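Local coordinates for sugar fermentation stimulation protein homolog (Pyrococcus furiosus, PDB 4DA2) that probably binds DNA and combines an OB-fold domain with a PD-(D/E)xK nuclease-like domain that holds two calcium ions, at residues E109-G113 with E114-D118; I79-R82 with L83-K86; P149-R152 with G153-I157; P98-E101 with G102-I105; L137-E141 with Y142-P146. The protein carries 1 engineered substitution. One frame throughout, in Å; residues are numbered along the deposited sequence.

Interaction 1: residues E109-G113 with E114-D118; sequences EPRVG and ESRLD. With CA (calcium ion), chain D; CA (calcium ion), chain C.
The guanidinium of R116 lies obliquely over one face of the R111 guanidinium, with the two planes turned 44° against each other. R116 NH2 comes 3.5 Å from R111 NE, so two like charges sit together on this face of the hairpin. Each group uses its rim elsewhere: the backbone O of E109 lies in plane at the edge of R116, and a water in the plane of R111 joins its NH1 to the carbonyls of G113 and S115. Between the arms, V112 and S115 exchange both backbone hydrogen bonds across a type II' turn. G113, at positive phi, occupies the turn position that suits glycine.

At the open end, E109 and D118 run side by side. E109 folds back at its second torsion (chi2 -69°) and chelates one calcium ion with both carboxylate oxygens. D118 OD1 binds the same ion at 2.3 Å and, at 2.9 Å, also the second, which D118 OD2 holds at 2.4 Å. The shared metal explains why E109 OE2 and D118 OD1 can approach to 3.1 Å, and a water donating to E109 OE2 and to the backbone O of D118 braces the pair. E131 and the carbonyl of T132 complete the second site. On the face away from the arginines, V112 CG2 meets L117 CD1 at 3.8 Å, and both pack against helix 151-165 and F129 of strand 127-139.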
loop_
_atom_site.group_PDB
_atom_site.type_symbol
_atom_site.label_atom_id
_atom_site.label_comp_id
_atom_site.label_asym_id
_atom_site.label_seq_id
_atom_site.Cartn_x
_atom_site.Cartn_y
_atom_site.Cartn_z
ATOM N N GLU A 109 -10.318 9.046 5.313
ATOM C CA GLU A 109 -9.475 10.228 5.620
ATOM C C GLU A 109 -9.937 11.176 6.737
ATOM O O GLU A 109 -9.853 12.402 6.565
ATOM C CB GLU A 109 -9.211 11.046 4.341
ATOM C CG GLU A 109 -8.659 10.229 3.197
ATOM C CD GLU A 109 -7.249 9.749 3.463
ATOM O OE1 GLU A 109 -6.396 10.566 3.860
ATOM O OE2 GLU A 109 -6.974 8.550 3.265
ATOM N N PRO A 110 -10.410 10.639 7.886
ATOM C CA PRO A 110 -10.785 11.538 8.971
ATOM C C PRO A 110 -9.569 12.273 9.521
ATOM O O PRO A 110 -8.450 11.730 9.538
ATOM C CB PRO A 110 -11.316 10.584 10.044
ATOM C CG PRO A 110 -10.655 9.289 9.754
ATOM C CD PRO A 110 -10.620 9.226 8.275
ATOM N N ARG A 111 -9.787 13.510 9.953
ATOM C CA ARG A 111 -8.752 14.251 10.640
ATOM C C ARG A 111 -8.446 13.626 12.004
ATOM O O ARG A 111 -9.356 13.271 12.750
ATOM C CB ARG A 111 -9.176 15.705 10.846
ATOM C CG ARG A 111 -9.134 16.579 9.622
ATOM C CD ARG A 111 -9.448 18.007 10.059
ATOM N NE ARG A 111 -9.289 19.010 9.007
ATOM C CZ ARG A 111 -8.139 19.593 8.676
ATOM N NH1 ARG A 111 -7.008 19.267 9.296
ATOM N NH2 ARG A 111 -8.120 20.503 7.711
ATOM N N VAL A 112 -7.160 13.483 12.298
ATOM C CA VAL A 112 -6.666 13.005 13.575
ATOM C C VAL A 112 -5.449 13.863 13.903
ATOM O O VAL A 112 -4.434 13.829 13.172
ATOM C CB VAL A 112 -6.193 11.520 13.516
ATOM C CG1 VAL A 112 -5.678 11.069 14.854
ATOM C CG2 VAL A 112 -7.299 10.596 13.023
ATOM N N GLY A 113 -5.537 14.601 15.006
ATOM C CA GLY A 113 -4.458 15.521 15.410
ATOM C C GLY A 113 -4.148 16.510 14.299
ATOM O O GLY A 113 -5.032 17.223 13.826
ATOM N N GLU A 114 -2.887 16.552 13.880
ATOM C CA GLU A 114 -2.456 17.481 12.835
ATOM C C GLU A 114 -2.586 16.927 11.424
ATOM O O GLU A 114 -2.269 17.616 10.458
ATOM C CB GLU A 114 -0.991 17.866 13.051
ATOM C CG GLU A 114 -0.683 18.598 14.332
ATOM C CD GLU A 114 0.810 18.669 14.582
ATOM O OE1 GLU A 114 1.600 18.259 13.698
ATOM O OE2 GLU A 114 1.195 19.131 15.669
ATOM N N SER A 115 -3.060 15.687 11.302
ATOM C CA SER A 115 -3.012 14.983 10.041
ATOM C C SER A 115 -4.370 14.340 9.697
ATOM O O SER A 115 -5.409 14.724 10.238
ATOM C CB SER A 115 -1.886 13.928 10.123
ATOM O OG SER A 115 -1.557 13.422 8.850
ATOM N N ARG A 116 -4.352 13.370 8.784
ATOM C CA ARG A 116 -5.529 12.547 8.479
ATOM C C ARG A 116 -5.051 11.109 8.393
ATOM O O ARG A 116 -3.984 10.852 7.820
ATOM C CB ARG A 116 -6.138 12.920 7.114
ATOM C CG ARG A 116 -6.805 14.315 7.082
ATOM C CD ARG A 116 -7.377 14.637 5.732
ATOM N NE ARG A 116 -8.465 15.611 5.853
ATOM C CZ ARG A 116 -8.371 16.904 5.581
ATOM N NH1 ARG A 116 -7.227 17.432 5.162
ATOM N NH2 ARG A 116 -9.441 17.675 5.738
ATOM N N LEU A 117 -5.821 10.179 8.951
ATOM C CA LEU A 117 -5.505 8.752 8.790
ATOM C C LEU A 117 -6.493 8.137 7.809
ATOM O O LEU A 117 -7.574 8.682 7.591
ATOM C CB LEU A 117 -5.572 8.038 10.132
ATOM C CG LEU A 117 -4.563 8.494 11.185
ATOM C CD1 LEU A 117 -4.826 7.760 12.522
ATOM C CD2 LEU A 117 -3.131 8.273 10.697
ATOM N N ASP A 118 -6.139 6.987 7.230
ATOM C CA ASP A 118 -6.919 6.436 6.129
ATOM C C ASP A 118 -8.368 6.136 6.447
ATOM O O ASP A 118 -9.256 6.523 5.665
ATOM C CB ASP A 118 -6.277 5.164 5.579
ATOM C CG ASP A 118 -5.005 5.436 4.864
ATOM O OD1 ASP A 118 -4.819 6.559 4.334
ATOM O OD2 ASP A 118 -4.153 4.514 4.794
HETATM CA CA CA D . -4.482 8.731 3.652
HETATM CA CA CA C . -2.253 5.442 3.760
HETATM O O HOH W 1 -8.522 6.476 2.927
HETATM O O HOH W 2 -6.119 17.261 11.264
HETATM O O HOH W 3 -3.657 8.952 5.991
HETATM O O HOH W 4 0.056 6.121 3.524
HETATM O O HOH W 5 -2.289 7.935 2.994
HETATM O O HOH W 6 -3.654 4.663 1.891
HETATM O O HOH W 7 -3.268 11.022 3.770
#

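Interaction 2: residues I79-R82 with L83-K86; sequences IDTR and LQGK
D80 reaches forward into the first turn of helix 81-93 and receives the amide of L83 on its OD2, at 2.8 Å from L83 N. The lone pair used is the anti one. With CG opposite the backbone N (chi1 -174°), the carboxylate swings under the first turn, where D80 OD2 also lies 3.8 Å from L83 CB. This is the tight side. The carbonyl of D80 takes Q84 N almost straight (172°) and in the carbonyl plane, while Q84 CG packs 3.4 Å from the same D80 O. The amide end of Q84 continues to I78 O and S134 OG, and L83 rests on L68.

The other side is loose. R82 and K86 extend into solvent; K86 N donates to R82 O at 2.9 Å, and of the K86 side chain CG lies nearest, 3.4 Å from that R82 O. With D80 exchanged for an alanine, L83 N would probably lose its capping acceptor and the first turn fray more readily. D80 is thus a classical N-cap, whose carboxylate, at the positive end of the helix dipole, is likely to be favoured in its ionised form.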
loop_
_atom_site.group_PDB
_atom_site.type_symbol
_atom_site.label_atom_id
_atom_site.label_comp_id
_atom_site.label_asym_id
_atom_site.label_seq_id
_atom_site.Cartn_x
_atom_site.Cartn_y
_atom_site.Cartn_z
ATOM N N ILE A 79 2.087 -1.061 -7.187
ATOM C CA ILE A 79 2.595 0.202 -6.617
ATOM C C ILE A 79 1.560 1.272 -6.332
ATOM O O ILE A 79 1.828 2.180 -5.530
ATOM C CB ILE A 79 3.721 0.807 -7.492
ATOM C CG1 ILE A 79 3.185 1.283 -8.839
ATOM C CG2 ILE A 79 4.871 -0.201 -7.616
ATOM C CD1 ILE A 79 3.858 2.573 -9.347
ATOM N N ASP A 80 0.383 1.173 -6.965
ATOM C CA ASP A 80 -0.643 2.212 -6.849
ATOM C C ASP A 80 -1.316 2.122 -5.480
ATOM O O ASP A 80 -1.933 1.102 -5.139
ATOM C CB ASP A 80 -1.689 2.081 -7.966
ATOM C CG ASP A 80 -2.698 3.242 -7.972
ATOM O OD1 ASP A 80 -2.482 4.228 -8.707
ATOM O OD2 ASP A 80 -3.720 3.146 -7.255
ATOM N N THR A 81 -1.201 3.187 -4.699
ATOM C CA THR A 81 -1.743 3.161 -3.329
ATOM C C THR A 81 -3.275 3.176 -3.285
ATOM O O THR A 81 -3.871 2.658 -2.332
ATOM C CB THR A 81 -1.148 4.270 -2.434
ATOM O OG1 THR A 81 -1.530 5.555 -2.947
ATOM C CG2 THR A 81 0.374 4.144 -2.361
ATOM N N ARG A 82 -3.901 3.752 -4.313
ATOM C CA ARG A 82 -5.349 3.709 -4.456
ATOM C C ARG A 82 -5.865 2.284 -4.661
ATOM O O ARG A 82 -6.855 1.892 -4.008
ATOM C CB ARG A 82 -5.853 4.605 -5.587
ATOM C CG ARG A 82 -5.754 6.078 -5.341
ATOM C CD ARG A 82 -6.176 6.818 -6.600
ATOM N NE ARG A 82 -6.203 8.267 -6.429
ATOM C CZ ARG A 82 -6.172 9.140 -7.432
ATOM N NH1 ARG A 82 -6.094 8.715 -8.689
ATOM N NH2 ARG A 82 -6.210 10.444 -7.176
ATOM N N LEU A 83 -5.198 1.512 -5.524
ATOM C CA LEU A 83 -5.552 0.139 -5.766
ATOM C C LEU A 83 -5.308 -0.674 -4.490
ATOM O O LEU A 83 -6.144 -1.492 -4.111
ATOM C CB LEU A 83 -4.746 -0.448 -6.940
ATOM C CG LEU A 83 -5.087 -1.876 -7.360
ATOM C CD1 LEU A 83 -6.596 -2.158 -7.452
ATOM C CD2 LEU A 83 -4.397 -2.240 -8.703
ATOM N N GLN A 84 -4.146 -0.481 -3.872
ATOM C CA GLN A 84 -3.850 -1.144 -2.571
ATOM C C GLN A 84 -4.987 -0.879 -1.583
ATOM O O GLN A 84 -5.482 -1.808 -0.930
ATOM C CB GLN A 84 -2.529 -0.639 -1.997
ATOM C CG GLN A 84 -1.290 -1.144 -2.720
ATOM C CD GLN A 84 -0.021 -0.572 -2.071
ATOM O OE1 GLN A 84 -0.082 -0.040 -0.963
ATOM N NE2 GLN A 84 1.110 -0.712 -2.727
ATOM N N GLY A 85 -5.410 0.379 -1.482
ATOM C CA GLY A 85 -6.517 0.753 -0.613
ATOM C C GLY A 85 -7.818 0.050 -0.991
ATOM O O GLY A 85 -8.551 -0.399 -0.121
ATOM N N LYS A 86 -8.095 -0.081 -2.287
ATOM C CA LYS A 86 -9.330 -0.753 -2.751
ATOM C C LYS A 86 -9.275 -2.236 -2.349
ATOM O O LYS A 86 -10.295 -2.808 -1.937
ATOM C CB LYS A 86 -9.507 -0.632 -4.268
ATOM C CG LYS A 86 -9.920 0.759 -4.747
ATOM C CD LYS A 86 -10.468 0.670 -6.169
ATOM C CE LYS A 86 -11.011 2.010 -6.664
ATOM N NZ LYS A 86 -9.967 2.780 -7.381
#

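Interaction 3: residues P149-R152 with G153-I157; sequences PSVR and GQRHI
R152 and H156, one helical turn apart, lie side by side and point the same way. The aliphatic part of the arginine does the touching: R152 CG sits 3.8 Å from H156 CE1, and that carbon also meets the edge of the guanidinium, whose plane stands 75° from the ring. Below, the carbonyl oxygen of R152 rests over one face of the imidazole, 3.4 Å above its plane and towards the rim, while the same oxygen accepts H156 N in the carbonyl plane. The ring is further fixed by a hydrogen bond between H156 ND1 and K133 NZ, and its side chain lies about 5 Å from a calcium ion.

V151 supplies the second pairing, on the outer side of the helix. Its CG1, opposite the backbone N (chi1 -169°), lies over one face of the R155 guanidinium and comes 3.6 Å from R155 NH2. A bend at chi3 of R155 turns the guanidinium back so that one face meets the valine methyl.

The turn beneath both pairs is closed by S150, whose OG accepts from G153 N at 2.9 Å. A side chain at G153 would crowd that hydroxyl. Q154 CG packs tightly against S150 O, 3.1 Å away, and its amide NE2 reaches D191 OD2, which also receives S150 N. Serine as N-cap, with its hydroxyl taking the amide three residues on, is a standard way to begin an alpha helix, here helix 151-165 of the PD-(D/E)xK domain.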
loop_
_atom_site.group_PDB
_atom_site.type_symbol
_atom_site.label_atom_id
_atom_site.label_comp_id
_atom_site.label_asym_id
_atom_site.label_seq_id
_atom_site.Cartn_x
_atom_site.Cartn_y
_atom_site.Cartn_z
ATOM N N PRO A 149 12.882 8.556 3.407
ATOM C CA PRO A 149 12.227 9.251 4.517
ATOM C C PRO A 149 10.839 9.747 4.159
ATOM O O PRO A 149 10.617 10.216 3.044
ATOM C CB PRO A 149 13.175 10.416 4.789
ATOM C CG PRO A 149 14.502 9.877 4.384
ATOM C CD PRO A 149 14.227 9.100 3.155
ATOM N N SER A 150 9.911 9.598 5.098
ATOM C CA SER A 150 8.534 10.018 4.918
ATOM C C SER A 150 8.139 10.816 6.144
ATOM O O SER A 150 7.957 10.261 7.236
ATOM C CB SER A 150 7.605 8.819 4.729
ATOM O OG SER A 150 6.246 9.236 4.545
ATOM N N VAL A 151 8.037 12.132 5.972
ATOM C CA VAL A 151 7.576 12.993 7.054
ATOM C C VAL A 151 6.097 12.784 7.292
ATOM O O VAL A 151 5.653 12.799 8.445
ATOM C CB VAL A 151 7.844 14.504 6.784
ATOM C CG1 VAL A 151 7.585 15.318 8.043
ATOM C CG2 VAL A 151 9.295 14.700 6.321
ATOM N N ARG A 152 5.359 12.632 6.187
ATOM C CA ARG A 152 3.953 12.277 6.176
ATOM C C ARG A 152 3.755 11.038 7.061
ATOM O O ARG A 152 2.922 11.058 7.956
ATOM C CB ARG A 152 3.528 12.001 4.729
ATOM C CG ARG A 152 2.053 11.829 4.458
ATOM C CD ARG A 152 1.900 11.224 3.050
ATOM N NE ARG A 152 0.566 11.350 2.469
ATOM C CZ ARG A 152 0.302 11.921 1.293
ATOM N NH1 ARG A 152 1.275 12.434 0.544
ATOM N NH2 ARG A 152 -0.946 11.974 0.858
ATOM N N GLY A 153 4.537 9.983 6.817
ATOM C CA GLY A 153 4.459 8.748 7.604
ATOM C C GLY A 153 4.879 8.877 9.054
ATOM O O GLY A 153 4.282 8.248 9.933
ATOM N N GLN A 154 5.908 9.687 9.325
ATOM C CA GLN A 154 6.297 9.974 10.700
ATOM C C GLN A 154 5.136 10.609 11.463
ATOM O O GLN A 154 4.865 10.212 12.584
ATOM C CB GLN A 154 7.534 10.880 10.766
ATOM C CG GLN A 154 8.818 10.241 10.251
ATOM C CD GLN A 154 9.960 11.253 10.134
ATOM O OE1 GLN A 154 9.883 12.350 10.666
ATOM N NE2 GLN A 154 11.011 10.881 9.433
ATOM N N ARG A 155 4.445 11.561 10.824
ATOM C CA ARG A 155 3.256 12.204 11.391
ATOM C C ARG A 155 2.146 11.213 11.670
ATOM O O ARG A 155 1.547 11.260 12.719
ATOM C CB ARG A 155 2.728 13.304 10.458
ATOM C CG ARG A 155 3.445 14.626 10.620
ATOM C CD ARG A 155 2.775 15.705 9.728
ATOM N NE ARG A 155 3.763 16.642 9.204
ATOM C CZ ARG A 155 3.981 16.885 7.914
ATOM N NH1 ARG A 155 3.266 16.278 6.958
ATOM N NH2 ARG A 155 4.920 17.752 7.574
ATOM N N HIS A 156 1.868 10.341 10.710
ATOM C CA HIS A 156 0.806 9.359 10.887
ATOM C C HIS A 156 1.092 8.445 12.065
ATOM O O HIS A 156 0.205 8.182 12.862
ATOM C CB HIS A 156 0.600 8.531 9.627
ATOM C CG HIS A 156 0.058 9.298 8.462
ATOM N ND1 HIS A 156 0.163 8.836 7.168
ATOM C CD2 HIS A 156 -0.594 10.488 8.389
ATOM C CE1 HIS A 156 -0.418 9.697 6.346
ATOM N NE2 HIS A 156 -0.867 10.718 7.062
ATOM N N ILE A 157 2.324 7.955 12.181
ATOM C CA ILE A 157 2.662 7.027 13.275
ATOM C C ILE A 157 2.552 7.741 14.633
ATOM O O ILE A 157 2.069 7.160 15.627
ATOM C CB ILE A 157 4.036 6.327 13.071
ATOM C CG1 ILE A 157 3.996 5.481 11.786
ATOM C CG2 ILE A 157 4.377 5.417 14.320
ATOM C CD1 ILE A 157 5.394 5.225 11.134
#

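Interaction 4: residues P98-E101 with G102-I105; sequences PELE and GCRI
The flat group at the centre is the peptide joining L100 to E101, and both approaches by C103 come over the same face of it. C103 N donates to L100 O at 3.0 Å from 45° out of the carbonyl plane, a bond moderately bent at its hydrogen (141°). The sulfur lies on that same side of the plane, with C103 SG 3.6 Å from L100 C. What puts it there is the first torsion of the cysteine (chi1 -53°), which holds SG beside its own backbone N and turned back over the L100-E101 peptide. C103 CB comes closer still, 3.1 Å from L100 O. L100 adds a lateral apolar touch, its CD2 lying 4.2 Å from C103 SG.

E101 and G102 form the exposed corner, with the E101 side chain leading away. A CB on G102 would run into E101 O, and the positive phi there also favours glycine, while G102 N is held by E95 OE2. Nearby, E99 pairs with R209, L100 packs on I92 of helix 81-93, and C103 on I121. With glycine at its third position, this is a canonical type II beta turn. It delivers the chain from the loop after the helix into strand 104-108 and sets C103 for its disulfide with C123.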
loop_
_atom_site.group_PDB
_atom_site.type_symbol
_atom_site.label_atom_id
_atom_site.label_comp_id
_atom_site.label_asym_id
_atom_site.label_seq_id
_atom_site.Cartn_x
_atom_site.Cartn_y
_atom_site.Cartn_z
ATOM N N PRO A 98 -10.195 -11.952 10.735
ATOM C CA PRO A 98 -11.103 -12.378 11.809
ATOM C C PRO A 98 -11.323 -11.305 12.874
ATOM O O PRO A 98 -12.446 -11.144 13.352
ATOM C CB PRO A 98 -10.391 -13.591 12.411
ATOM C CG PRO A 98 -9.608 -14.152 11.270
ATOM C CD PRO A 98 -9.139 -12.956 10.485
ATOM N N GLU A 99 -10.273 -10.557 13.222
ATOM C CA GLU A 99 -10.395 -9.549 14.294
ATOM C C GLU A 99 -11.299 -8.382 13.889
ATOM O O GLU A 99 -11.817 -7.666 14.751
ATOM C CB GLU A 99 -9.031 -9.021 14.711
ATOM C CG GLU A 99 -8.266 -8.351 13.563
ATOM C CD GLU A 99 -6.875 -7.936 13.976
ATOM O OE1 GLU A 99 -6.748 -7.437 15.109
ATOM O OE2 GLU A 99 -5.925 -8.104 13.173
ATOM N N LEU A 100 -11.497 -8.192 12.586
ATOM C CA LEU A 100 -12.356 -7.106 12.081
ATOM C C LEU A 100 -13.727 -7.594 11.537
ATOM O O LEU A 100 -14.426 -6.875 10.812
ATOM C CB LEU A 100 -11.597 -6.251 11.046
ATOM C CG LEU A 100 -10.370 -5.508 11.624
ATOM C CD1 LEU A 100 -9.440 -5.030 10.531
ATOM C CD2 LEU A 100 -10.761 -4.336 12.559
ATOM N N GLU A 101 -14.105 -8.817 11.896
ATOM C CA GLU A 101 -15.438 -9.325 11.559
ATOM C C GLU A 101 -16.530 -8.475 12.165
ATOM O O GLU A 101 -16.447 -8.051 13.318
ATOM C CB GLU A 101 -15.614 -10.790 11.979
ATOM C CG GLU A 101 -14.946 -11.768 11.018
ATOM C CD GLU A 101 -14.829 -13.178 11.579
ATOM O OE1 GLU A 101 -15.665 -13.563 12.434
ATOM O OE2 GLU A 101 -13.884 -13.895 11.168
ATOM N N GLY A 102 -17.555 -8.206 11.370
ATOM C CA GLY A 102 -18.653 -7.364 11.817
ATOM C C GLY A 102 -18.274 -5.891 11.886
ATOM O O GLY A 102 -19.017 -5.094 12.450
ATOM N N CYS A 103 -17.115 -5.537 11.326
ATOM C CA CYS A 103 -16.670 -4.139 11.267
ATOM C C CYS A 103 -16.731 -3.628 9.841
ATOM O O CYS A 103 -16.504 -4.386 8.890
ATOM C CB CYS A 103 -15.225 -3.996 11.739
ATOM S SG CYS A 103 -14.833 -4.693 13.322
ATOM N N ARG A 104 -16.994 -2.330 9.691
ATOM C CA ARG A 104 -17.029 -1.703 8.372
ATOM C C ARG A 104 -16.461 -0.283 8.399
ATOM O O ARG A 104 -16.439 0.359 9.455
ATOM C CB ARG A 104 -18.464 -1.659 7.854
ATOM C CG ARG A 104 -19.407 -0.862 8.750
ATOM C CD ARG A 104 -20.827 -0.865 8.265
ATOM N NE ARG A 104 -21.596 0.099 9.052
ATOM C CZ ARG A 104 -22.033 1.270 8.600
ATOM N NH1 ARG A 104 -21.826 1.641 7.337
ATOM N NH2 ARG A 104 -22.697 2.067 9.420
ATOM N N ILE A 105 -16.020 0.211 7.236
ATOM C CA ILE A 105 -15.508 1.605 7.147
ATOM C C ILE A 105 -16.702 2.560 7.255
ATOM O O ILE A 105 -17.717 2.371 6.577
ATOM C CB ILE A 105 -14.692 1.835 5.832
ATOM C CG1 ILE A 105 -13.444 0.932 5.841
ATOM C CG2 ILE A 105 -14.295 3.317 5.672
ATOM C CD1 ILE A 105 -12.865 0.601 4.444
#

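Interaction 5: residues L137-E141 with Y142-P146; sequences LREGE and YAMYP
The methyl of M144 is lodged between two side chains of the facing strand: CE lies 3.6 Å from L137 CD2 and 3.7 Å from E139 CB. Two torsions of the methionine bring it there. Its CG stands beside the backbone N (chi1 -55°), and after an extended chi2 the thioether bends at chi3 (-62°), curling CE back over the neighbouring strand. L137 answers with CG opposite its backbone N, which directs the isobutyl group under the methionine. E139, extended, sends OE2 onward to a salt bridge with K185. Replacing M144 by an alanine would probably strip L137 CD2 and E139 CB of their common partner and open a gap on the L137-E139 face of the hairpin.

Y142 takes another role on the same face. Its ring is turned so that E139 O lies in plane at its edge, 3.4 Å from Y142 CD2; its hydroxyl is hydrogen-bonded to E230 OE2, and K183 and K185 make cation-pi contacts with the ring. On the face of R138 and A143, the arginine bends at its third torsion and finds D72.

The backbone agrees with this register. E139 and Y142 exchange two hydrogen bonds, with Y142 N 2.9 Å from E139 O, whereas the bond from M144 N to L137 O is weak. A two-residue loop with G140 leading a type II' turn is the textbook close of a tight antiparallel hairpin, here between strands 127-139 and 142-145 of the PD-(D/E)xK domain's mixed sheet.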
loop_
_atom_site.group_PDB
_atom_site.type_symbol
_atom_site.label_atom_id
_atom_site.label_comp_id
_atom_site.label_asym_id
_atom_site.label_seq_id
_atom_site.Cartn_x
_atom_site.Cartn_y
_atom_site.Cartn_z
ATOM N N LEU A 137 9.017 -2.538 -1.140
ATOM C CA LEU A 137 10.472 -2.654 -1.199
ATOM C C LEU A 137 10.863 -4.047 -0.714
ATOM O O LEU A 137 10.465 -4.461 0.375
ATOM C CB LEU A 137 11.134 -1.568 -0.344
ATOM C CG LEU A 137 12.672 -1.580 -0.288
ATOM C CD1 LEU A 137 13.312 -1.214 -1.633
ATOM C CD2 LEU A 137 13.213 -0.709 0.830
ATOM N N ARG A 138 11.600 -4.789 -1.536
ATOM C CA ARG A 138 11.893 -6.185 -1.235
ATOM C C ARG A 138 13.296 -6.371 -0.715
ATOM O O ARG A 138 14.250 -5.822 -1.261
ATOM C CB ARG A 138 11.724 -7.050 -2.481
ATOM C CG ARG A 138 12.250 -8.501 -2.325
ATOM C CD ARG A 138 12.403 -9.212 -3.662
ATOM N NE ARG A 138 11.174 -9.158 -4.443
ATOM C CZ ARG A 138 10.113 -9.942 -4.253
ATOM N NH1 ARG A 138 10.122 -10.863 -3.294
ATOM N NH2 ARG A 138 9.036 -9.790 -5.015
ATOM N N GLU A 139 13.405 -7.156 0.342
ATOM C CA GLU A 139 14.687 -7.721 0.763
ATOM C C GLU A 139 14.452 -9.195 1.049
ATOM O O GLU A 139 13.953 -9.564 2.115
ATOM C CB GLU A 139 15.255 -7.022 1.992
ATOM C CG GLU A 139 16.611 -7.593 2.438
ATOM C CD GLU A 139 16.971 -7.206 3.854
ATOM O OE1 GLU A 139 17.297 -6.017 4.088
ATOM O OE2 GLU A 139 16.930 -8.100 4.730
ATOM N N GLY A 140 14.790 -10.037 0.076
ATOM C CA GLY A 140 14.549 -11.477 0.186
ATOM C C GLY A 140 13.082 -11.819 0.376
ATOM O O GLY A 140 12.251 -11.528 -0.475
ATOM N N GLU A 141 12.757 -12.396 1.529
ATOM C CA GLU A 141 11.383 -12.779 1.815
ATOM C C GLU A 141 10.591 -11.639 2.452
ATOM O O GLU A 141 9.408 -11.809 2.754
ATOM C CB GLU A 141 11.366 -14.007 2.734
ATOM C CG GLU A 141 11.492 -15.346 1.962
ATOM C CD GLU A 141 10.293 -15.634 1.067
ATOM O OE1 GLU A 141 9.151 -15.424 1.520
ATOM O OE2 GLU A 141 10.485 -16.076 -0.086
ATOM N N TYR A 142 11.247 -10.502 2.687
ATOM C CA TYR A 142 10.599 -9.370 3.378
ATOM C C TYR A 142 10.023 -8.358 2.385
ATOM O O TYR A 142 10.667 -8.042 1.382
ATOM C CB TYR A 142 11.580 -8.618 4.296
ATOM C CG TYR A 142 12.058 -9.425 5.480
ATOM C CD1 TYR A 142 11.420 -9.322 6.725
ATOM C CD2 TYR A 142 13.149 -10.288 5.362
ATOM C CE1 TYR A 142 11.860 -10.082 7.831
ATOM C CE2 TYR A 142 13.597 -11.034 6.447
ATOM C CZ TYR A 142 12.944 -10.930 7.678
ATOM O OH TYR A 142 13.388 -11.686 8.742
ATOM N N ALA A 143 8.810 -7.881 2.666
ATOM C CA ALA A 143 8.347 -6.572 2.163
ATOM C C ALA A 143 8.730 -5.535 3.199
ATOM O O ALA A 143 8.671 -5.810 4.419
ATOM C CB ALA A 143 6.854 -6.586 1.984
ATOM N N MET A 144 9.107 -4.343 2.739
ATOM C CA MET A 144 9.576 -3.297 3.634
ATOM C C MET A 144 8.984 -1.930 3.379
ATOM O O MET A 144 8.509 -1.610 2.241
ATOM C CB MET A 144 11.104 -3.224 3.604
ATOM C CG MET A 144 11.741 -4.553 3.920
ATOM S SD MET A 144 13.496 -4.295 4.254
ATOM C CE MET A 144 14.091 -3.631 2.679
ATOM N N TYR A 145 8.977 -1.131 4.454
ATOM C CA TYR A 145 8.575 0.267 4.389
ATOM C C TYR A 145 9.449 1.080 5.321
ATOM O O TYR A 145 9.783 0.608 6.416
ATOM C CB TYR A 145 7.090 0.400 4.756
ATOM C CG TYR A 145 6.649 1.803 5.099
ATOM C CD1 TYR A 145 6.046 2.635 4.127
ATOM C CD2 TYR A 145 6.857 2.319 6.376
ATOM C CE1 TYR A 145 5.622 3.930 4.457
ATOM C CE2 TYR A 145 6.444 3.627 6.722
ATOM C CZ TYR A 145 5.823 4.408 5.761
ATOM O OH TYR A 145 5.436 5.675 6.109
ATOM N N PRO A 146 9.804 2.320 4.920
ATOM C CA PRO A 146 9.506 2.931 3.614
ATOM C C PRO A 146 10.764 2.787 2.768
ATOM O O PRO A 146 11.738 2.203 3.249
ATOM C CB PRO A 146 9.284 4.392 3.981
ATOM C CG PRO A 146 10.252 4.621 5.086
ATOM C CD PRO A 146 10.327 3.318 5.869
#

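How the interactions relate
Along the chain the contacts follow one another in the order 2, 4, 1, 5, 3. Interaction 2 begins helix 81-93, where the chain leaves the OB-fold sheet; the other four belong to the PD-(D/E)xK domain. Interactions 4, 1 and 5 all reach one mixed sheet, yet 4 and 5 have centres about 27 Å apart. Interactions 1 and 3, about 12 Å between centres, touch directly: H156 packs on S115, R116 and L117, bringing helix 151-165 against the calcium-bearing hairpin. Interaction 3 also meets interaction 5, where Y145 OH rests on G153 CA. Only interaction 1 of the five supplies calcium ligands; interaction 3 packs against it, and interaction 4 lies toward another part of the same sheet.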